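Local coordinates for protein sugar phosphate isomerase/epimerase (Parabacteroides distasonis, PDB 3L23) that binds magnesium and probably acts as an isomerase or epimerase of sugar phosphates, built on a xylose isomerase-like TIM barrel, at residues A[81-86]-A[107-112]. Residues are numbered along the deposited sequence; the frame is centred on the assembly and turned at random.
Sequences NPVDTS and MEYWKA
P82 and Y109 illustrate how an aromatic ring on a helix can receive a passing loop on its face through backbone as well as side-chain atoms. From a CB that points toward the loop, the Y109 side chain extends with CG anti to the backbone N (chi1 177°), which sets one face of the ring against P82 CA and V83 N. CG and CD2 sit under P82 CA, whose CH-pi contact stands 3.6 Å from the centroid of the Y109 ring and only 9° off the normal. Over the same face, Y109 CD1 lies 3.6 Å from V83 N, and Y109 CE1 meets the methyl V83 CG2 at 3.8 Å. Farther out, Y109 CZ approaches N81 O to 3.4 Å, and the hydroxyl OH comes to 3.3 Å from the same oxygen, which stands obliquely to the ring. In the TIM barrel this is the loop that leaves strand 74-79 and the helix 103-119 that follows it, packed against each other; at the start of this loop segment, the N81 side chain is about 8 Å from that of the magnesium ligand H165. The pyrrolidine ring of P82 bridges two aromatics: CB faces Y109 CD2, while CG lies 3.8 Å from W110 CZ2. W110, itself with Y109 CD2 over one face, continues inward to L125 and Q127 of strand 124-127. Beyond V83, D84 OD1 accepts from S86 N at 2.9 Å in an Asx turn.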
loop_
_atom_site.group_PDB
_atom_site.type_symbol
_atom_site.label_atom_id
_atom_site.label_comp_id
_atom_site.label_asym_id
_atom_site.label_seq_id
_atom_site.Cartn_x
_atom_site.Cartn_y
_atom_site.Cartn_z
ATOM N N ASN A 81 3.305 -3.544 8.627
ATOM C CA ASN A 81 4.387 -2.700 9.118
ATOM C C ASN A 81 5.193 -3.412 10.207
ATOM O O ASN A 81 4.580 -3.960 11.132
ATOM C CB ASN A 81 3.813 -1.429 9.748
ATOM C CG ASN A 81 3.327 -0.433 8.744
ATOM O OD1 ASN A 81 4.092 0.094 7.879
ATOM N ND2 ASN A 81 2.030 -0.171 8.828
ATOM N N PRO A 82 6.537 -3.418 10.118
ATOM C CA PRO A 82 7.344 -4.013 11.189
ATOM C C PRO A 82 7.034 -3.546 12.603
ATOM O O PRO A 82 6.917 -2.336 12.877
ATOM C CB PRO A 82 8.781 -3.612 10.811
ATOM C CG PRO A 82 8.732 -3.525 9.329
ATOM C CD PRO A 82 7.389 -2.990 8.989
ATOM N N VAL A 83 6.896 -4.531 13.481
ATOM C CA VAL A 83 6.658 -4.293 14.896
ATOM C C VAL A 83 7.547 -5.197 15.712
ATOM O O VAL A 83 7.984 -6.250 15.245
ATOM C CB VAL A 83 5.181 -4.573 15.337
ATOM C CG1 VAL A 83 4.192 -3.549 14.750
ATOM C CG2 VAL A 83 4.780 -6.002 15.005
ATOM N N ASP A 84 7.836 -4.740 16.931
ATOM C CA ASP A 84 8.607 -5.468 17.909
ATOM C C ASP A 84 7.561 -6.209 18.742
ATOM O O ASP A 84 6.863 -5.592 19.550
ATOM C CB ASP A 84 9.416 -4.488 18.760
ATOM C CG ASP A 84 10.234 -5.175 19.870
ATOM O OD1 ASP A 84 9.930 -6.329 20.232
ATOM O OD2 ASP A 84 11.188 -4.544 20.379
ATOM N N THR A 85 7.465 -7.523 18.568
ATOM C CA THR A 85 6.429 -8.291 19.260
ATOM C C THR A 85 6.637 -8.446 20.789
ATOM O O THR A 85 5.774 -8.997 21.467
ATOM C CB THR A 85 6.200 -9.679 18.606
ATOM O OG1 THR A 85 7.435 -10.402 18.567
ATOM C CG2 THR A 85 5.636 -9.529 17.201
ATOM N N SER A 86 7.757 -7.957 21.325
ATOM C CA SER A 86 7.956 -7.938 22.771
ATOM C C SER A 86 7.085 -6.870 23.442
ATOM O O SER A 86 6.956 -6.862 24.667
ATOM C CB SER A 86 9.423 -7.684 23.116
ATOM O OG SER A 86 9.791 -6.344 22.851
HETATM N N MSE A 107 14.243 -8.055 10.524
HETATM C CA MSE A 107 14.318 -9.234 9.658
HETATM C C MSE A 107 13.510 -10.414 10.240
HETATM O O MSE A 107 12.932 -11.197 9.482
HETATM C CB MSE A 107 15.771 -9.618 9.359
HETATM C CG MSE A 107 16.527 -8.504 8.600
HETATM SE SE MSE A 107 15.719 -7.966 6.987
HETATM C CE MSE A 107 16.242 -6.027 7.112
ATOM N N GLU A 108 13.456 -10.516 11.563
ATOM C CA GLU A 108 12.621 -11.512 12.247
ATOM C C GLU A 108 11.136 -11.302 11.933
ATOM O O GLU A 108 10.384 -12.259 11.699
ATOM C CB GLU A 108 12.902 -11.449 13.753
ATOM C CG GLU A 108 12.008 -12.306 14.653
ATOM C CD GLU A 108 12.443 -12.288 16.127
ATOM O OE1 GLU A 108 13.554 -11.818 16.451
ATOM O OE2 GLU A 108 11.663 -12.772 16.974
ATOM N N TYR A 109 10.711 -10.039 11.924
ATOM C CA TYR A 109 9.362 -9.692 11.549
ATOM C C TYR A 109 9.088 -10.112 10.124
ATOM O O TYR A 109 8.063 -10.727 9.846
ATOM C CB TYR A 109 9.120 -8.178 11.653
ATOM C CG TYR A 109 7.748 -7.805 11.191
ATOM C CD1 TYR A 109 6.665 -7.851 12.060
ATOM C CD2 TYR A 109 7.519 -7.447 9.882
ATOM C CE1 TYR A 109 5.404 -7.577 11.632
ATOM C CE2 TYR A 109 6.280 -7.163 9.471
ATOM C CZ TYR A 109 5.229 -7.201 10.343
ATOM O OH TYR A 109 3.966 -6.932 9.836
ATOM N N TRP A 110 9.981 -9.762 9.209
ATOM C CA TRP A 110 9.729 -10.062 7.802
ATOM C C TRP A 110 9.672 -11.581 7.551
ATOM O O TRP A 110 8.829 -12.041 6.786
ATOM C CB TRP A 110 10.744 -9.374 6.867
ATOM C CG TRP A 110 10.438 -7.915 6.730
ATOM C CD1 TRP A 110 11.227 -6.891 7.074
ATOM C CD2 TRP A 110 9.216 -7.341 6.225
ATOM N NE1 TRP A 110 10.600 -5.695 6.838
ATOM C CE2 TRP A 110 9.355 -5.940 6.307
ATOM C CE3 TRP A 110 8.026 -7.881 5.713
ATOM C CZ2 TRP A 110 8.359 -5.072 5.872
ATOM C CZ3 TRP A 110 7.034 -7.037 5.311
ATOM C CH2 TRP A 110 7.204 -5.635 5.391
ATOM N N LYS A 111 10.555 -12.336 8.185
ATOM C CA LYS A 111 10.544 -13.798 8.019
ATOM C C LYS A 111 9.180 -14.402 8.422
ATOM O O LYS A 111 8.557 -15.111 7.630
ATOM C CB LYS A 111 11.673 -14.467 8.804
ATOM C CG LYS A 111 11.670 -15.985 8.634
ATOM C CD LYS A 111 12.941 -16.617 9.095
ATOM C CE LYS A 111 12.904 -18.167 8.915
ATOM N NZ LYS A 111 14.044 -18.746 9.575
ATOM N N ALA A 112 8.725 -14.088 9.630
ATOM C CA ALA A 112 7.444 -14.615 10.147
ATOM C C ALA A 112 6.257 -14.134 9.331
ATOM O O ALA A 112 5.354 -14.903 9.021
ATOM C CB ALA A 112 7.277 -14.209 11.577
#